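Local coordinates for long form salivary protein D7L1 (Aedes aegypti, PDB 3DXL) that binds and sequesters biogenic amines and leukotrienes of the host, and so modulates blood feeding by female mosquitoes, at residues Arg176-Leu181 and Glu262-Arg267; Gln151-Phe156 and Thr190-Lys195. All blocks are in the same frame, centred on the assembly; numbering follows the deposited sequence.

Contact 1: residues Arg176-Leu181 and Glu262-Arg267. With TRS (2-amino-2-hydroxymethyl-propane-1,3-diol), chain C.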
ATOM      1  N   ARG A 176      13.193  12.952  12.258  1.00  9.97           N
ATOM      2  CA  ARG A 176      13.498  11.530  12.394  1.00 11.07           C
ATOM      3  C   ARG A 176      13.585  11.102  13.852  1.00 11.96           C
ATOM      4  O   ARG A 176      13.561   9.907  14.147  1.00 12.68           O
ATOM      5  CB  ARG A 176      14.787  11.169  11.667  1.00 11.19           C
ATOM      6  CG  ARG A 176      14.679  11.232  10.158  1.00 11.13           C
ATOM      7  CD  ARG A 176      15.929  10.675   9.539  1.00 14.46           C
ATOM      8  NE  ARG A 176      15.871  10.689   8.079  1.00 14.95           N
ATOM      9  CZ  ARG A 176      16.834  10.227   7.289  1.00 17.70           C
ATOM     10  NH1 ARG A 176      17.936   9.701   7.812  1.00 19.37           N
ATOM     11  NH2 ARG A 176      16.691  10.285   5.971  1.00 18.52           N
ATOM     12  N   GLN A 177      13.680  12.080  14.750  1.00 11.96           N
ATOM     13  CA  GLN A 177      13.666  11.817  16.195  1.00 12.96           C
ATOM     14  C   GLN A 177      12.278  12.037  16.807  1.00 12.08           C
ATOM     15  O   GLN A 177      12.131  12.207  18.025  1.00 12.22           O
ATOM     16  CB  GLN A 177      14.734  12.653  16.909  1.00 13.86           C
ATOM     17  CG  GLN A 177      16.160  12.307  16.493  1.00 16.69           C
ATOM     18  CD  GLN A 177      17.194  13.134  17.220  1.00 17.44           C
ATOM     19  OE1 GLN A 177      17.536  12.854  18.370  1.00 22.23           O
ATOM     20  NE2 GLN A 177      17.695  14.164  16.554  1.00 20.88           N
ATOM     21  N   TYR A 178      11.259  12.021  15.952  1.00 10.81           N
ATOM     22  CA  TYR A 178       9.853  12.094  16.387  1.00 10.79           C
ATOM     23  C   TYR A 178       9.449  13.431  17.010  1.00 10.96           C
ATOM     24  O   TYR A 178       8.501  13.497  17.781  1.00 11.72           O
ATOM     25  CB  TYR A 178       9.473  10.912  17.304  1.00 11.19           C
ATOM     26  CG  TYR A 178       9.394   9.598  16.558  1.00  9.89           C
ATOM     27  CD1 TYR A 178       8.255   9.257  15.821  1.00 10.68           C
ATOM     28  CD2 TYR A 178      10.457   8.705  16.571  1.00 10.89           C
ATOM     29  CE1 TYR A 178       8.179   8.063  15.124  1.00 10.73           C
ATOM     30  CE2 TYR A 178      10.399   7.500  15.871  1.00 11.17           C
ATOM     31  CZ  TYR A 178       9.242   7.180  15.155  1.00 10.34           C
ATOM     32  OH  TYR A 178       9.135   5.990  14.451  1.00 10.85           O
ATOM     33  N   THR A 179      10.155  14.501  16.663  1.00 10.89           N
ATOM     34  CA  THR A 179       9.689  15.841  16.996  1.00 11.30           C
ATOM     35  C   THR A 179       8.503  16.180  16.099  1.00 11.11           C
ATOM     36  O   THR A 179       8.584  16.073  14.870  1.00 10.99           O
ATOM     37  CB  THR A 179      10.810  16.878  16.852  1.00 11.53           C
ATOM     38  OG1 THR A 179      11.760  16.645  17.890  1.00 14.80           O
ATOM     39  CG2 THR A 179      10.284  18.294  16.989  1.00 12.05           C
ATOM     40  N   VAL A 180       7.401  16.574  16.717  1.00 11.24           N
ATOM     41  CA  VAL A 180       6.191  16.935  15.989  1.00 11.98           C
ATOM     42  C   VAL A 180       6.182  18.434  15.705  1.00 11.99           C
ATOM     43  O   VAL A 180       5.867  19.240  16.581  1.00 13.68           O
ATOM     44  CB  VAL A 180       4.920  16.537  16.768  1.00 12.26           C
ATOM     45  CG1 VAL A 180       3.678  16.899  15.960  1.00 13.17           C
ATOM     46  CG2 VAL A 180       4.918  15.032  17.101  1.00 12.22           C
ATOM     47  N   LEU A 181       6.563  18.806  14.490  1.00 11.47           N
ATOM     48  CA  LEU A 181       6.520  20.196  14.059  1.00 11.86           C
ATOM     49  C   LEU A 181       5.078  20.651  13.799  1.00 12.42           C
ATOM     50  O   LEU A 181       4.172  19.819  13.649  1.00 12.88           O
ATOM     51  CB  LEU A 181       7.418  20.410  12.835  1.00 12.43           C
ATOM     52  CG  LEU A 181       8.882  19.976  12.990  1.00 12.28           C
ATOM     53  CD1 LEU A 181       9.620  20.123  11.676  1.00 13.69           C
ATOM     54  CD2 LEU A 181       9.594  20.786  14.082  1.00 12.57           C
ATOM     55  N   GLU A 262       8.328   2.067  17.778  1.00  9.66           N
ATOM     56  CA  GLU A 262       8.881   0.782  17.386  1.00 10.10           C
ATOM     57  C   GLU A 262       8.190   0.217  16.135  1.00  9.59           C
ATOM     58  O   GLU A 262       8.851  -0.223  15.186  1.00  9.68           O
ATOM     59  CB  GLU A 262       8.826  -0.204  18.549  1.00 11.43           C
ATOM     60  CG  GLU A 262       9.603  -1.458  18.267  1.00 11.60           C
ATOM     61  CD  GLU A 262       9.742  -2.408  19.446  1.00 13.22           C
ATOM     62  OE1 GLU A 262       9.353  -2.068  20.591  1.00 15.35           O
ATOM     63  OE2 GLU A 262      10.270  -3.507  19.210  1.00 13.22           O
ATOM     64  N   ALA A 263       6.863   0.261  16.128  1.00  9.07           N
ATOM     65  CA  ALA A 263       6.079  -0.232  15.003  1.00  9.23           C
ATOM     66  C   ALA A 263       6.339   0.585  13.731  1.00  9.06           C
ATOM     67  O   ALA A 263       6.472   0.034  12.633  1.00  9.17           O
ATOM     68  CB  ALA A 263       4.618  -0.203  15.358  1.00  9.77           C
ATOM     69  N   PHE A 264       6.393   1.902  13.892  1.00  8.76           N
ATOM     70  CA  PHE A 264       6.562   2.852  12.786  1.00  8.62           C
ATOM     71  C   PHE A 264       7.966   2.707  12.202  1.00  8.85           C
ATOM     72  O   PHE A 264       8.142   2.713  10.986  1.00  8.52           O
ATOM     73  CB  PHE A 264       6.348   4.262  13.341  1.00  9.21           C
ATOM     74  CG  PHE A 264       5.836   5.295  12.359  1.00  9.67           C
ATOM     75  CD1 PHE A 264       4.599   5.151  11.744  1.00 11.49           C
ATOM     76  CD2 PHE A 264       6.543   6.482  12.150  1.00 10.53           C
ATOM     77  CE1 PHE A 264       4.106   6.149  10.913  1.00 12.69           C
ATOM     78  CE2 PHE A 264       6.046   7.481  11.312  1.00 10.99           C
ATOM     79  CZ  PHE A 264       4.821   7.299  10.696  1.00 11.45           C
ATOM     80  N   ASP A 265       8.963   2.551  13.070  1.00  8.52           N
ATOM     81  CA  ASP A 265      10.331   2.315  12.613  1.00  8.60           C
ATOM     82  C   ASP A 265      10.412   1.049  11.765  1.00  8.16           C
ATOM     83  O   ASP A 265      11.043   1.028  10.705  1.00  8.25           O
ATOM     84  CB  ASP A 265      11.312   2.163  13.787  1.00  9.36           C
ATOM     85  CG  ASP A 265      11.687   3.483  14.443  1.00 11.14           C
ATOM     86  OD1 ASP A 265      11.316   4.573  13.961  1.00 10.68           O
ATOM     87  OD2 ASP A 265      12.371   3.397  15.480  1.00 14.91           O
ATOM     88  N   TYR A 266       9.788  -0.030  12.229  1.00  8.05           N
ATOM     89  CA  TYR A 266       9.852  -1.279  11.472  1.00  8.30           C
ATOM     90  C   TYR A 266       9.067  -1.178  10.157  1.00  8.15           C
ATOM     91  O   TYR A 266       9.489  -1.727   9.131  1.00  8.71           O
ATOM     92  CB  TYR A 266       9.361  -2.454  12.311  1.00  9.27           C
ATOM     93  CG  TYR A 266       9.591  -3.826  11.699  1.00  8.91           C
ATOM     94  CD1 TYR A 266      10.798  -4.151  11.073  1.00  9.83           C
ATOM     95  CD2 TYR A 266       8.605  -4.816  11.785  1.00  9.79           C
ATOM     96  CE1 TYR A 266      11.004  -5.417  10.534  1.00 10.53           C
ATOM     97  CE2 TYR A 266       8.815  -6.083  11.255  1.00 10.25           C
ATOM     98  CZ  TYR A 266      10.012  -6.373  10.638  1.00 11.07           C
ATOM     99  OH  TYR A 266      10.240  -7.624  10.122  1.00 12.06           O
ATOM    100  N   ARG A 267       7.962  -0.437  10.176  1.00  7.94           N
ATOM    101  CA  ARG A 267       7.240  -0.173   8.937  1.00  8.31           C
ATOM    102  C   ARG A 267       8.116   0.568   7.934  1.00  7.84           C
ATOM    103  O   ARG A 267       8.083   0.247   6.738  1.00  8.46           O
ATOM    104  CB  ARG A 267       5.936   0.578   9.191  1.00  8.31           C
ATOM    105  CG  ARG A 267       5.122   0.847   7.910  1.00  8.54           C
ATOM    106  CD  ARG A 267       4.829  -0.440   7.139  1.00  8.85           C
ATOM    107  NE  ARG A 267       4.014  -0.250   5.941  1.00  8.75           N
ATOM    108  CZ  ARG A 267       2.685  -0.226   5.932  1.00  8.97           C
ATOM    109  NH1 ARG A 267       1.995  -0.329   7.069  1.00  9.37           N
ATOM    110  NH2 ARG A 267       2.037  -0.115   4.773  1.00  8.84           N
TER
HETATM  111  C   TRS C 305      12.040   7.128  11.543  1.00 18.80           C
HETATM  112  C1  TRS C 305      12.888   8.035  10.649  1.00 18.94           C
HETATM  113  C2  TRS C 305      11.944   5.725  10.950  1.00 19.21           C
HETATM  114  C3  TRS C 305      10.646   7.715  11.732  1.00 18.45           C
HETATM  115  N   TRS C 305      12.693   7.027  12.858  1.00 18.63           N
HETATM  116  O1  TRS C 305      12.269   8.259   9.398  1.00 19.63           O
HETATM  117  O2  TRS C 305      13.235   5.164  10.856  1.00 19.92           O
HETATM  118  O3  TRS C 305      10.744   8.948  12.413  1.00 17.83           O
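Tyr178 reaches across to helix 257-271 and meets Phe264 and Asp265 with the far end of its ring. Its CB points toward the helix. CG lies anti to the carbonyl carbon (chi1 -71°), which places it beside the backbone N and sends the ring out to the helix. Further out, Tyr178 CE1 packs against Phe264 CD2 at 3.7 Å. At the opposite edge of the ring, Tyr178 CE2 comes to 3.6 Å from Asp265 OD1. Tyr178 OH touches Phe264 CB at 3.5 Å and lies at the edge of the Phe264 ring, near its plane. Tyr178 OH also donates a short hydrogen bond to Asp265 OD1, 2.6 Å. That oxygen sits at the tyrosine edge, in the ring plane, but is itself approached from 50° out of its carboxylate plane.

O3 of a Tris molecule, probably from the crystallisation liquor, lies over one face of the Tyr178 ring, offset toward its rim. Tris N donates to Asp265 OD1 at 3.0 Å, so this oxygen accepts two bonds. Tris N also donates to Arg176 O, 3.3 Å. Tyr178 has positive phi and is the C-prime residue of the Schellman motif that ends helix 172-175. Arg176, salt-bridged to Glu158, and Asp265 both bind noradrenaline. The Tris amine bridging Arg176 O and Asp265 OD1 is consistent with its lying in the biogenic-amine pocket of the C-terminal PBP/GOBP domain.

Contact 2: residues Gln151-Phe156 and Thr190-Lys195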
ATOM      1  N   GLN A 151      12.656   1.948  -2.719  1.00  8.51           N
ATOM      2  CA  GLN A 151      12.863   3.206  -2.003  1.00  8.83           C
ATOM      3  C   GLN A 151      12.029   3.245  -0.720  1.00  8.65           C
ATOM      4  O   GLN A 151      10.831   3.000  -0.740  1.00  8.71           O
ATOM      5  CB  GLN A 151      12.527   4.403  -2.894  1.00  9.13           C
ATOM      6  CG  GLN A 151      12.766   5.742  -2.203  1.00  9.72           C
ATOM      7  CD  GLN A 151      12.418   6.934  -3.069  1.00  9.19           C
ATOM      8  OE1 GLN A 151      11.517   6.874  -3.914  1.00  9.84           O
ATOM      9  NE2 GLN A 151      13.119   8.046  -2.836  1.00  9.60           N
ATOM     10  N   SER A 152      12.663   3.562   0.405  1.00  8.63           N
ATOM     11  CA  SER A 152      11.905   3.836   1.622  1.00  8.37           C
ATOM     12  C   SER A 152      10.791   4.835   1.333  1.00  8.30           C
ATOM     13  O   SER A 152      11.046   5.892   0.743  1.00  8.63           O
ATOM     14  CB  SER A 152      12.835   4.447   2.655  1.00  8.97           C
ATOM     15  OG  SER A 152      12.094   5.005   3.727  1.00  9.41           O
ATOM     16  N   TYR A 153       9.562   4.534   1.743  1.00  8.01           N
ATOM     17  CA  TYR A 153       8.492   5.497   1.520  1.00  8.34           C
ATOM     18  C   TYR A 153       8.749   6.787   2.304  1.00  8.37           C
ATOM     19  O   TYR A 153       8.441   7.885   1.848  1.00  8.76           O
ATOM     20  CB  TYR A 153       7.094   4.932   1.837  1.00  8.79           C
ATOM     21  CG  TYR A 153       6.030   5.627   1.010  1.00  8.56           C
ATOM     22  CD1 TYR A 153       5.513   5.022  -0.135  1.00  9.06           C
ATOM     23  CD2 TYR A 153       5.583   6.913   1.329  1.00  9.27           C
ATOM     24  CE1 TYR A 153       4.576   5.666  -0.927  1.00  8.90           C
ATOM     25  CE2 TYR A 153       4.655   7.571   0.553  1.00  8.45           C
ATOM     26  CZ  TYR A 153       4.151   6.943  -0.584  1.00  8.49           C
ATOM     27  OH  TYR A 153       3.229   7.591  -1.375  1.00  9.76           O
ATOM     28  N   PHE A 154       9.303   6.642   3.505  1.00  8.77           N
ATOM     29  CA  PHE A 154       9.643   7.806   4.323  1.00  8.68           C
ATOM     30  C   PHE A 154      10.639   8.707   3.587  1.00  8.88           C
ATOM     31  O   PHE A 154      10.473   9.927   3.568  1.00  9.18           O
ATOM     32  CB  PHE A 154      10.222   7.376   5.678  1.00  9.02           C
ATOM     33  CG  PHE A 154       9.209   6.795   6.646  1.00  9.26           C
ATOM     34  CD1 PHE A 154       9.162   7.280   7.952  1.00 10.15           C
ATOM     35  CD2 PHE A 154       8.356   5.751   6.301  1.00 10.39           C
ATOM     36  CE1 PHE A 154       8.269   6.764   8.879  1.00 11.47           C
ATOM     37  CE2 PHE A 154       7.452   5.225   7.249  1.00  9.70           C
ATOM     38  CZ  PHE A 154       7.416   5.732   8.538  1.00  9.92           C
ATOM     39  N   GLU A 155      11.669   8.112   2.993  1.00  9.03           N
ATOM     40  CA  GLU A 155      12.648   8.882   2.230  1.00  9.80           C
ATOM     41  C   GLU A 155      12.035   9.572   1.028  1.00  9.85           C
ATOM     42  O   GLU A 155      12.389  10.706   0.722  1.00 10.27           O
ATOM     43  CB  GLU A 155      13.828   8.018   1.832  1.00 10.58           C
ATOM     44  CG  GLU A 155      14.637   7.619   3.031  1.00 12.83           C
ATOM     45  CD  GLU A 155      15.879   6.846   2.687  1.00 16.88           C
ATOM     46  OE1 GLU A 155      16.206   6.701   1.486  1.00 19.05           O
ATOM     47  OE2 GLU A 155      16.539   6.389   3.642  1.00 18.73           O
ATOM     48  N   PHE A 156      11.118   8.895   0.335  1.00  9.34           N
ATOM     49  CA  PHE A 156      10.394   9.526  -0.767  1.00  9.30           C
ATOM     50  C   PHE A 156       9.742  10.836  -0.305  1.00  9.26           C
ATOM     51  O   PHE A 156       9.893  11.869  -0.958  1.00  9.81           O
ATOM     52  CB  PHE A 156       9.354   8.557  -1.357  1.00  9.27           C
ATOM     53  CG  PHE A 156       8.235   9.249  -2.106  1.00  9.14           C
ATOM     54  CD1 PHE A 156       8.466   9.867  -3.336  1.00  9.50           C
ATOM     55  CD2 PHE A 156       6.962   9.314  -1.557  1.00  9.51           C
ATOM     56  CE1 PHE A 156       7.437  10.539  -3.986  1.00 11.62           C
ATOM     57  CE2 PHE A 156       5.926   9.973  -2.218  1.00 10.72           C
ATOM     58  CZ  PHE A 156       6.169  10.587  -3.431  1.00 11.30           C
ATOM     59  N   THR A 190       3.725  14.847   6.624  1.00  9.88           N
ATOM     60  CA  THR A 190       3.193  13.783   7.455  1.00 10.36           C
ATOM     61  C   THR A 190       1.992  13.133   6.770  1.00 10.52           C
ATOM     62  O   THR A 190       1.807  11.925   6.876  1.00 10.15           O
ATOM     63  CB  THR A 190       2.849  14.319   8.853  1.00 10.19           C
ATOM     64  OG1 THR A 190       4.053  14.799   9.484  1.00 11.17           O
ATOM     65  CG2 THR A 190       2.263  13.251   9.725  1.00 10.45           C
ATOM     66  N   ASP A 191       1.203  13.923   6.046  1.00 10.71           N
ATOM     67  CA  ASP A 191       0.145  13.365   5.197  1.00 11.20           C
ATOM     68  C   ASP A 191       0.726  12.399   4.151  1.00 10.62           C
ATOM     69  O   ASP A 191       0.187  11.304   3.934  1.00 10.09           O
ATOM     70  CB  ASP A 191      -0.661  14.493   4.540  1.00 12.30           C
ATOM     71  CG  ASP A 191      -1.923  13.990   3.866  1.00 13.72           C
ATOM     72  OD1 ASP A 191      -2.754  13.343   4.541  1.00 14.87           O
ATOM     73  OD2 ASP A 191      -2.068  14.239   2.662  1.00 18.60           O
ATOM     74  N   CYS A 192       1.824  12.795   3.518  1.00 10.38           N
ATOM     75  CA  CYS A 192       2.521  11.932   2.550  1.00 10.76           C
ATOM     76  C   CYS A 192       2.902  10.598   3.181  1.00  9.97           C
ATOM     77  O   CYS A 192       2.652   9.534   2.601  1.00  9.73           O
ATOM     78  CB  CYS A 192       3.761  12.655   2.007  1.00 11.11           C
ATOM     79  SG  CYS A 192       4.797  11.739   0.821  1.00 12.80           S
ATOM     80  N   VAL A 193       3.476  10.643   4.382  1.00  9.15           N
ATOM     81  CA  VAL A 193       3.945   9.422   5.039  1.00  9.40           C
ATOM     82  C   VAL A 193       2.772   8.548   5.502  1.00  8.84           C
ATOM     83  O   VAL A 193       2.740   7.348   5.220  1.00  8.77           O
ATOM     84  CB  VAL A 193       4.882   9.735   6.224  1.00  9.21           C
ATOM     85  CG1 VAL A 193       5.248   8.468   6.968  1.00 10.74           C
ATOM     86  CG2 VAL A 193       6.137  10.445   5.735  1.00 10.55           C
ATOM     87  N   MET A 194       1.820   9.153   6.207  1.00  8.95           N
ATOM     88  CA  MET A 194       0.686   8.402   6.759  1.00  9.11           C
ATOM     89  C   MET A 194      -0.180   7.758   5.675  1.00  9.42           C
ATOM     90  O   MET A 194      -0.692   6.657   5.861  1.00  9.96           O
ATOM     91  CB  MET A 194      -0.167   9.296   7.663  1.00  9.69           C
ATOM     92  CG  MET A 194       0.559   9.800   8.900  1.00  9.57           C
ATOM     93  SD  MET A 194       0.781   8.566  10.206  1.00 10.60           S
ATOM     94  CE  MET A 194      -0.853   8.568  10.971  1.00 11.89           C
ATOM     95  N   LYS A 195      -0.339   8.445   4.547  1.00  9.42           N
ATOM     96  CA  LYS A 195      -1.061   7.847   3.425  1.00  9.85           C
ATOM     97  C   LYS A 195      -0.209   6.786   2.736  1.00  9.82           C
ATOM     98  O   LYS A 195      -0.722   5.758   2.292  1.00 10.10           O
ATOM     99  CB  LYS A 195      -1.535   8.918   2.444  1.00 10.43           C
ATOM    100  CG  LYS A 195      -2.711   9.685   2.997  1.00 11.28           C
ATOM    101  CD  LYS A 195      -3.141  10.804   2.087  1.00 13.90           C
ATOM    102  CE  LYS A 195      -4.392  11.477   2.611  1.00 14.44           C
ATOM    103  NZ  LYS A 195      -4.557  12.828   2.026  1.00 16.30           N
TER
HETATM  104  O   HOH W   1       1.766   9.424   0.011  1.00 13.30           O
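Val193 and Cys192 bring two neighbouring positions of one helix against three aromatic residues. Val193 CG1 stands over the centre of the Phe154 ring. This is a CH-pi contact of 3.8 Å from Val193 CG1 to the Phe154 ring centroid, only 11° off the normal. With CG1 anti to the backbone N (chi1 175°), this methyl is the one placed on the ring. The two side chains cross at about a right angle.

Cys192 SG approaches two rings obliquely. Cys192 SG lies 3.7 Å from Phe156 CE2 and 4.2 Å from Tyr153 CE2, both sulfur-aromatic contacts. The two rings also meet each other, with Phe156 CD2 over one face of Tyr153 near its rim. Tyr153 CE2 comes to 3.5 Å from Cys192 O as well. A water links Tyr153 OH to that carbonyl and donates to Cys192 O at 2.7 Å.

Ser152 caps the start of helix 153-161 by accepting from Glu155 N, and its OG also bonds to Glu268. The Cys192-Cys157 disulfide joins this helix covalently to helix 184-196. Helix 257-271 packs beside both. Helix 243-253 lies against Thr190 and Met194 of helix 184-196.

In the fold
From the N terminus, the chain first passes through the lipid-binding half and then reaches Gln151-Phe156. Contact 2 closes a loop of 33 residues when Thr190-Lys195 returns to that segment. Arg176-Leu181 lies within this loop, but its partner Glu262-Arg267 comes much later, so the two contacts cross. Contact 1 closes the longer loop, of 80 residues. Together they tie the turn after helix 172-175 and helices 153-161, 184-196 and 257-271 into one packed group. Phe264 is the bridge: its CE2 lies 3.4 Å from Phe154 CE1, and its CZ lies 3.9 Å from Val193 CG1. Contact 2 probably adjoins the amine pocket, since Phe154 lies near the noradrenaline-binding Glu268.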